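Endoglucanase (Ruminococcus champanellensis, PDB 6WQV) hydrolyses internal beta-1,4 linkages of cellulose and, as a broad-specificity family 5 glycosidase, probably those of related plant polysaccharides such as xylan. Local coordinates at residues T32-T37 / N117-N122; Q48-W53 / M97-E102; N275-G278 / P283-I286. One frame throughout, in Å; residues are numbered along the deposited sequence.

Interaction 1: residues T32-T37 / N117-N122. With GLC (alpha-D-glucopyranose), chain E; BGC (beta-D-glucopyranose), chain B.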
# COMPACT_ATOMS: atom_id res chain seq x y z
N THR A 32 -7.76 -1.40 9.06
CA THR A 32 -7.85 -2.67 9.77
C THR A 32 -6.58 -2.86 10.56
O THR A 32 -6.45 -2.31 11.67
CB THR A 32 -8.20 -3.76 8.75
OG1 THR A 32 -9.40 -3.39 8.04
CG2 THR A 32 -8.44 -5.09 9.40
N LEU A 33 -5.61 -3.65 10.08
CA LEU A 33 -4.35 -3.82 10.82
C LEU A 33 -3.51 -2.55 10.81
O LEU A 33 -2.54 -2.46 11.58
CB LEU A 33 -3.57 -5.01 10.28
CG LEU A 33 -4.32 -6.35 10.27
CD1 LEU A 33 -3.42 -7.46 9.73
CD2 LEU A 33 -4.88 -6.69 11.65
N ASP A 34 -3.88 -1.57 9.98
CA ASP A 34 -3.27 -0.25 9.94
C ASP A 34 -3.85 0.73 10.96
O ASP A 34 -3.28 1.81 11.14
CB ASP A 34 -3.37 0.36 8.53
CG ASP A 34 -4.76 0.22 7.88
OD1 ASP A 34 -5.33 -0.90 7.92
OD2 ASP A 34 -5.25 1.21 7.30
N ALA A 35 -4.95 0.39 11.63
CA ALA A 35 -5.54 1.31 12.59
C ALA A 35 -4.58 1.55 13.75
O ALA A 35 -3.97 0.61 14.28
CB ALA A 35 -6.87 0.75 13.10
N THR A 36 -4.45 2.81 14.15
CA THR A 36 -3.63 3.19 15.29
C THR A 36 -4.50 3.71 16.42
O THR A 36 -5.61 4.21 16.21
CB THR A 36 -2.60 4.27 14.90
OG1 THR A 36 -3.27 5.43 14.38
CG2 THR A 36 -1.62 3.75 13.87
N THR A 37 -3.97 3.60 17.65
CA THR A 37 -4.62 4.07 18.87
C THR A 37 -3.63 4.87 19.71
O THR A 37 -3.87 5.09 20.90
CB THR A 37 -5.15 2.89 19.69
OG1 THR A 37 -4.05 2.07 20.11
CG2 THR A 37 -6.08 2.04 18.85
N ASN A 117 3.14 -4.47 4.39
CA ASN A 117 3.93 -3.24 4.56
C ASN A 117 4.09 -2.88 6.04
O ASN A 117 3.70 -3.62 6.94
CB ASN A 117 3.33 -2.08 3.75
CG ASN A 117 2.13 -1.42 4.42
OD1 ASN A 117 1.75 -1.76 5.53
ND2 ASN A 117 1.53 -0.45 3.72
N ILE A 118 4.74 -1.73 6.26
CA ILE A 118 4.56 -0.92 7.46
C ILE A 118 3.80 0.33 7.02
O ILE A 118 4.05 0.86 5.93
CB ILE A 118 5.87 -0.59 8.20
CG1 ILE A 118 6.72 0.46 7.48
CG2 ILE A 118 6.71 -1.85 8.42
CD1 ILE A 118 8.04 0.77 8.21
N HIS A 119 2.85 0.78 7.85
CA HIS A 119 1.86 1.74 7.37
C HIS A 119 1.94 3.04 8.15
O HIS A 119 2.76 3.91 7.81
CB HIS A 119 0.46 1.09 7.30
CG HIS A 119 -0.47 1.77 6.34
ND1 HIS A 119 -0.45 1.51 4.99
CD2 HIS A 119 -1.44 2.69 6.54
CE1 HIS A 119 -1.38 2.24 4.39
NE2 HIS A 119 -1.99 2.96 5.31
N HIS A 120 1.09 3.26 9.15
CA HIS A 120 1.06 4.55 9.84
C HIS A 120 2.13 4.60 10.94
O HIS A 120 1.85 4.57 12.14
CB HIS A 120 -0.32 4.82 10.43
CG HIS A 120 -1.40 5.00 9.42
ND1 HIS A 120 -1.27 5.82 8.32
CD2 HIS A 120 -2.66 4.50 9.37
CE1 HIS A 120 -2.39 5.81 7.62
NE2 HIS A 120 -3.26 5.02 8.24
N GLU A 121 3.38 4.71 10.50
CA GLU A 121 4.55 4.75 11.37
C GLU A 121 5.11 6.16 11.53
O GLU A 121 6.18 6.33 12.12
CB GLU A 121 5.65 3.85 10.80
CG GLU A 121 5.23 2.40 10.59
CD GLU A 121 4.82 1.69 11.88
OE1 GLU A 121 5.55 1.71 12.89
OE2 GLU A 121 3.74 1.06 11.87
N ASN A 122 4.41 7.17 11.03
CA ASN A 122 5.00 8.50 10.91
C ASN A 122 5.33 9.16 12.25
O ASN A 122 6.06 10.16 12.25
CB ASN A 122 4.05 9.38 10.09
CG ASN A 122 3.49 8.66 8.87
OD1 ASN A 122 2.32 8.28 8.85
ND2 ASN A 122 4.33 8.47 7.86
C1 GLC E . -3.12 7.18 1.94
C2 GLC E . -3.07 6.23 3.12
C3 GLC E . -4.30 5.60 3.61
C4 GLC E . -5.42 6.62 3.68
C5 GLC E . -5.64 7.12 2.27
C6 GLC E . -6.87 7.98 2.08
O1 GLC E . -2.93 6.64 0.70
O2 GLC E . -2.03 5.24 2.82
O3 GLC E . -4.01 5.08 4.96
O4 GLC E . -6.59 5.99 4.22
O5 GLC E . -4.45 7.92 1.86
O6 GLC E . -6.78 9.14 2.80
C2 BGC B . -8.59 6.33 5.43
C3 BGC B . -9.22 7.14 6.52
C4 BGC B . -8.36 7.19 7.76
C5 BGC B . -6.96 7.67 7.45
C6 BGC B . -5.99 7.60 8.59
C1 BGC B . -7.18 6.82 5.11
O2 BGC B . -9.40 6.38 4.23
O3 BGC B . -10.53 6.56 6.84
O4 BGC B . -8.92 8.17 8.71
O5 BGC B . -6.38 6.83 6.37
O6 BGC B . -4.78 8.27 8.22
O HOH W 1 -5.55 3.87 7.08

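Interaction 2: residues Q48-W53 / M97-E102. With BGC (beta-D-glucopyranose), chain C.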
# COMPACT_ATOMS: atom_id res chain seq x y z
N GLN A 48 -8.22 -4.99 19.84
CA GLN A 48 -8.51 -3.57 20.02
C GLN A 48 -8.02 -2.75 18.84
O GLN A 48 -8.68 -1.79 18.42
CB GLN A 48 -7.90 -3.07 21.32
CG GLN A 48 -8.65 -3.54 22.55
CD GLN A 48 -7.92 -3.27 23.85
OE1 GLN A 48 -6.69 -3.15 23.89
NE2 GLN A 48 -8.67 -3.18 24.94
N SER A 49 -6.85 -3.09 18.29
CA SER A 49 -6.33 -2.38 17.13
C SER A 49 -7.17 -2.67 15.89
O SER A 49 -7.61 -1.75 15.19
CB SER A 49 -4.89 -2.80 16.86
OG SER A 49 -4.01 -2.37 17.89
N GLU A 50 -7.38 -3.95 15.58
CA GLU A 50 -8.00 -4.32 14.31
C GLU A 50 -9.40 -3.74 14.18
O GLU A 50 -9.83 -3.43 13.06
CB GLU A 50 -8.01 -5.84 14.17
CG GLU A 50 -8.58 -6.34 12.84
CD GLU A 50 -8.30 -7.82 12.56
OE1 GLU A 50 -7.57 -8.47 13.34
OE2 GLU A 50 -8.80 -8.32 11.53
N THR A 51 -10.12 -3.57 15.29
CA THR A 51 -11.49 -3.09 15.28
C THR A 51 -11.61 -1.62 15.68
O THR A 51 -12.72 -1.13 15.89
CB THR A 51 -12.36 -3.95 16.20
OG1 THR A 51 -11.92 -3.84 17.57
CG2 THR A 51 -12.30 -5.42 15.79
N ALA A 52 -10.49 -0.90 15.74
CA ALA A 52 -10.52 0.45 16.27
C ALA A 52 -11.16 1.45 15.32
O ALA A 52 -11.66 2.49 15.78
CB ALA A 52 -9.10 0.90 16.63
N TRP A 53 -11.16 1.18 14.02
CA TRP A 53 -11.58 2.15 13.01
C TRP A 53 -12.72 1.61 12.15
O TRP A 53 -12.70 1.73 10.92
CB TRP A 53 -10.41 2.56 12.12
CG TRP A 53 -9.38 3.47 12.73
CD1 TRP A 53 -9.39 4.03 13.97
CD2 TRP A 53 -8.18 3.92 12.09
NE1 TRP A 53 -8.26 4.81 14.14
CE2 TRP A 53 -7.51 4.76 13.00
CE3 TRP A 53 -7.61 3.70 10.83
CZ2 TRP A 53 -6.29 5.37 12.69
CZ3 TRP A 53 -6.40 4.31 10.52
CH2 TRP A 53 -5.76 5.14 11.45
N MET A 97 2.14 -10.21 15.80
CA MET A 97 2.77 -10.88 14.67
C MET A 97 1.96 -12.10 14.26
O MET A 97 1.80 -12.36 13.06
CB MET A 97 4.21 -11.24 15.00
CG MET A 97 5.00 -11.79 13.82
SD MET A 97 5.36 -10.56 12.54
CE MET A 97 6.85 -9.79 13.16
N ASN A 98 1.43 -12.85 15.24
CA ASN A 98 0.63 -14.03 14.93
C ASN A 98 -0.64 -13.66 14.18
O ASN A 98 -1.03 -14.34 13.22
CB ASN A 98 0.26 -14.78 16.21
CG ASN A 98 1.43 -15.49 16.86
OD1 ASN A 98 2.49 -15.65 16.25
ND2 ASN A 98 1.25 -15.93 18.10
N ARG A 99 -1.30 -12.58 14.60
CA ARG A 99 -2.52 -12.17 13.90
C ARG A 99 -2.21 -11.70 12.49
O ARG A 99 -2.94 -12.03 11.54
CB ARG A 99 -3.25 -11.08 14.70
CG ARG A 99 -4.50 -10.57 14.01
CD ARG A 99 -5.50 -11.67 13.71
NE ARG A 99 -6.65 -11.12 12.99
CZ ARG A 99 -7.53 -11.85 12.31
NH1 ARG A 99 -7.41 -13.16 12.22
NH2 ARG A 99 -8.52 -11.23 11.68
N VAL A 100 -1.14 -10.91 12.32
CA VAL A 100 -0.76 -10.48 10.97
C VAL A 100 -0.56 -11.70 10.08
O VAL A 100 -1.01 -11.73 8.93
CB VAL A 100 0.50 -9.59 11.02
CG1 VAL A 100 0.97 -9.27 9.60
CG2 VAL A 100 0.23 -8.30 11.77
N GLN A 101 0.12 -12.72 10.60
CA GLN A 101 0.35 -13.92 9.79
C GLN A 101 -0.96 -14.62 9.45
O GLN A 101 -1.13 -15.13 8.33
CB GLN A 101 1.31 -14.87 10.50
CG GLN A 101 1.58 -16.13 9.71
CD GLN A 101 2.79 -16.88 10.20
OE1 GLN A 101 3.08 -16.89 11.40
NE2 GLN A 101 3.50 -17.52 9.29
N GLU A 102 -1.90 -14.68 10.40
CA GLU A 102 -3.22 -15.26 10.12
C GLU A 102 -3.89 -14.57 8.94
O GLU A 102 -4.48 -15.22 8.07
CB GLU A 102 -4.12 -15.14 11.35
CG GLU A 102 -3.82 -16.07 12.51
CD GLU A 102 -4.80 -15.93 13.68
OE1 GLU A 102 -5.80 -15.17 13.58
OE2 GLU A 102 -4.57 -16.59 14.72
C2 BGC C . -9.17 8.76 11.00
C3 BGC C . -9.58 8.28 12.34
C4 BGC C . -10.90 7.53 12.31
C5 BGC C . -10.83 6.39 11.28
C6 BGC C . -12.18 5.69 11.16
C1 BGC C . -9.14 7.64 9.97
O2 BGC C . -7.86 9.33 11.03
O3 BGC C . -9.72 9.43 13.21
O4 BGC C . -11.16 6.97 13.59
O5 BGC C . -10.47 6.91 9.96
O6 BGC C . -13.08 6.55 10.53

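Interaction 3: residues N275-G278 / P283-I286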
# COMPACT_ATOMS: atom_id res chain seq x y z
N ASN A 275 5.53 7.54 -17.52
CA ASN A 275 6.73 8.19 -18.04
C ASN A 275 7.82 8.28 -16.98
O ASN A 275 9.01 8.21 -17.32
CB ASN A 275 6.41 9.59 -18.54
CG ASN A 275 5.68 9.59 -19.86
OD1 ASN A 275 5.71 8.60 -20.60
ND2 ASN A 275 5.02 10.70 -20.18
N SER A 276 7.44 8.45 -15.71
CA SER A 276 8.42 8.62 -14.64
C SER A 276 9.13 7.31 -14.30
O SER A 276 10.31 7.32 -13.92
CB SER A 276 7.73 9.17 -13.39
OG SER A 276 7.22 10.48 -13.61
N PHE A 277 8.43 6.18 -14.44
CA PHE A 277 8.93 4.89 -13.96
C PHE A 277 8.90 3.81 -15.03
O PHE A 277 9.95 3.41 -15.54
CB PHE A 277 8.15 4.48 -12.71
CG PHE A 277 8.33 5.44 -11.56
CD1 PHE A 277 9.55 5.55 -10.92
CD2 PHE A 277 7.30 6.27 -11.16
CE1 PHE A 277 9.73 6.44 -9.88
CE2 PHE A 277 7.47 7.17 -10.12
CZ PHE A 277 8.69 7.25 -9.48
N GLY A 278 7.71 3.32 -15.40
CA GLY A 278 7.64 2.19 -16.31
C GLY A 278 8.38 2.41 -17.62
O GLY A 278 9.05 1.51 -18.13
N PRO A 283 9.79 -0.69 -12.68
CA PRO A 283 8.42 -1.14 -12.48
C PRO A 283 7.69 -0.27 -11.47
O PRO A 283 8.27 0.21 -10.49
CB PRO A 283 8.58 -2.58 -11.97
CG PRO A 283 9.92 -3.00 -12.44
CD PRO A 283 10.77 -1.77 -12.43
N VAL A 284 6.39 -0.09 -11.70
CA VAL A 284 5.57 0.76 -10.84
C VAL A 284 4.17 0.17 -10.73
O VAL A 284 3.64 -0.41 -11.68
CB VAL A 284 5.54 2.23 -11.33
CG1 VAL A 284 4.96 2.31 -12.75
CG2 VAL A 284 4.79 3.12 -10.36
N ILE A 285 3.58 0.33 -9.55
CA ILE A 285 2.23 -0.12 -9.25
C ILE A 285 1.51 1.02 -8.55
O ILE A 285 2.12 1.81 -7.83
CB ILE A 285 2.24 -1.40 -8.37
CG1 ILE A 285 0.84 -1.99 -8.26
CG2 ILE A 285 2.82 -1.09 -6.98
CD1 ILE A 285 0.83 -3.41 -7.72
N ILE A 286 0.20 1.13 -8.80
CA ILE A 286 -0.65 2.06 -8.05
C ILE A 286 -1.20 1.27 -6.87
O ILE A 286 -2.20 0.56 -6.97
CB ILE A 286 -1.73 2.71 -8.93
CG1 ILE A 286 -1.06 3.63 -9.95
CG2 ILE A 286 -2.72 3.48 -8.06
CD1 ILE A 286 -1.95 4.06 -11.09

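Interaction 1: residues T32-T37 / N117-N122
His119 turns CG anti to its backbone N (chi1 -157°), which swings the ring so that CD2 meets Asp34 CB at 3.6 Å, while Asp34 chi1 (45°) directs the carboxylate, OD1 to Thr32 N and OD2 to a water. Both residues belong to loops following strands 26-29 and 113-117 of the (beta/alpha)8 barrel, at the C-terminal strand ends where glucose is bound here. The side chains run alongside each other, carboxylate and imidazole planes 78° apart; Asp34 OD2 stays farther from His119 CD2, at 4.2 Å. Asn117 ND2 approaches His119 ND1 in the ring plane at 3.1 Å and helps fix the ring's rotation, together with an almost straight hydrogen bond of 2.9 Å from NE2 to O3 of the alpha-glucose. A leucine at His119 would probably deprive the sugar O3 of this partner and leave Asn117 ND2 without its acceptor. His119 CD2 also lies over the ring centre of His120, and the edge of that second ring meets the backbone of the 32-37 loop, with His120 CD2 3.3 Å from Asp34 O. Thr36 CG2 packs on His120 CB at 3.8 Å. The water donates to Asp34 OD2 at 2.7 Å and also bonds His120 NE2 and glucose O3.

Interaction 2: residues Q48-W53 / M97-E102
Glu50 and Arg99 reach toward each other from different helices, their side chains crossing at about a right angle, yet the flat ends come out nearly coplanar, with carboxylate and guanidinium planes 24° apart. That alignment permits a side-on, two-pronged salt bridge: Arg99 NE donates to Glu50 OE1 at 2.8 Å, and Arg99 NH2 to Glu50 OE2 at 2.9 Å. Each oxygen offers its syn lone pair, and the second bond is almost straight at 171°. Glu50 reaches Arg99 as an extended chain, CG anti to its N (chi1 -177°), whereas Arg99 bends at chi2 to present its NE edge. One helical turn on, Glu102 OE1 takes Arg99 NH1 at 2.9 Å, met nearly along the C-O direction and within the guanidinium plane. Thr58 links both partners, its OG1 bonded to Glu50 OE2 and its O to Arg99 NH2; with Tyr106 OH at NH1, five bonds fix the orientation of the guanidinium in a buried setting. Trp53 lays one face against a bound beta-glucose, whose C5 lies 3.6 Å above the ring plane. The network ties the end of helix 46-50, three residues before this sugar-binding tryptophan, to helix 94-108, one of the outer helices of the TIM barrel.

Interaction 3: residues N275-G278 / P283-I286
Phe277 and Val284 pack together where helix 263-278 hands over to strand 284-289, across the short loop from helix to strand of the (beta/alpha)8 barrel. Pro283 comes first: its CA stands 5.1 Å from Gly278 CA, the closest approach of the two backbones, but its CB is directed away from the helix, and the side chain rests on Ala16, Ser17 and Leu20 of helix 16-22. Val284 carries the contact. Its CB faces the helix end and lies 3.7 Å from Phe277 CB, the two side chains crossing at about a right angle. The valine's two methyls divide the work: CG1, held between the backbone N and the carbonyl carbon (chi1 60°), sits 3.9 Å from Phe277 CB, while CG2, anti to the N, approaches the phenyl ring obliquely, 4.1 Å from CD2. The ring itself is carried away from the 283-286 segment, toward Val238 and Ile240 of the neighbouring strand. Further along, Ile285 bonds through its backbone to Val238 and Ile240 in the parallel sheet, and the side chain of Ile286 packs back on the helical layer at Leu270 and Ile273. No hydrogen bond joins the two segments, so the join rests on apolar side-chain packing, and Val284 CG1 also comes within 4.0 Å of Gly278 N.

All three contacts belong to one closed eight-stranded parallel barrel. Interactions 1 and 2 are neighbours, their centres about 10 Å apart, and touch directly: Ala35 CB lies 3.6 Å from Trp53 CD2, and Leu33 CD2 packs near the carboxylate of Glu50. Along the chain, both segments of interaction 2 fall between those of interaction 1. In space the two adjoin: interaction 1 and Trp53 line the sugar site, and the Glu50-Arg99 bridge leads from that region to the outer helix 94-108. Interaction 3 comes later, across the chain's centre, with its centre about 25 Å from that of interaction 1 and about 31 Å from that of interaction 2. It joins helix 263-278 to the seventh strand, part of the scaffold rather than the sugar-binding surface.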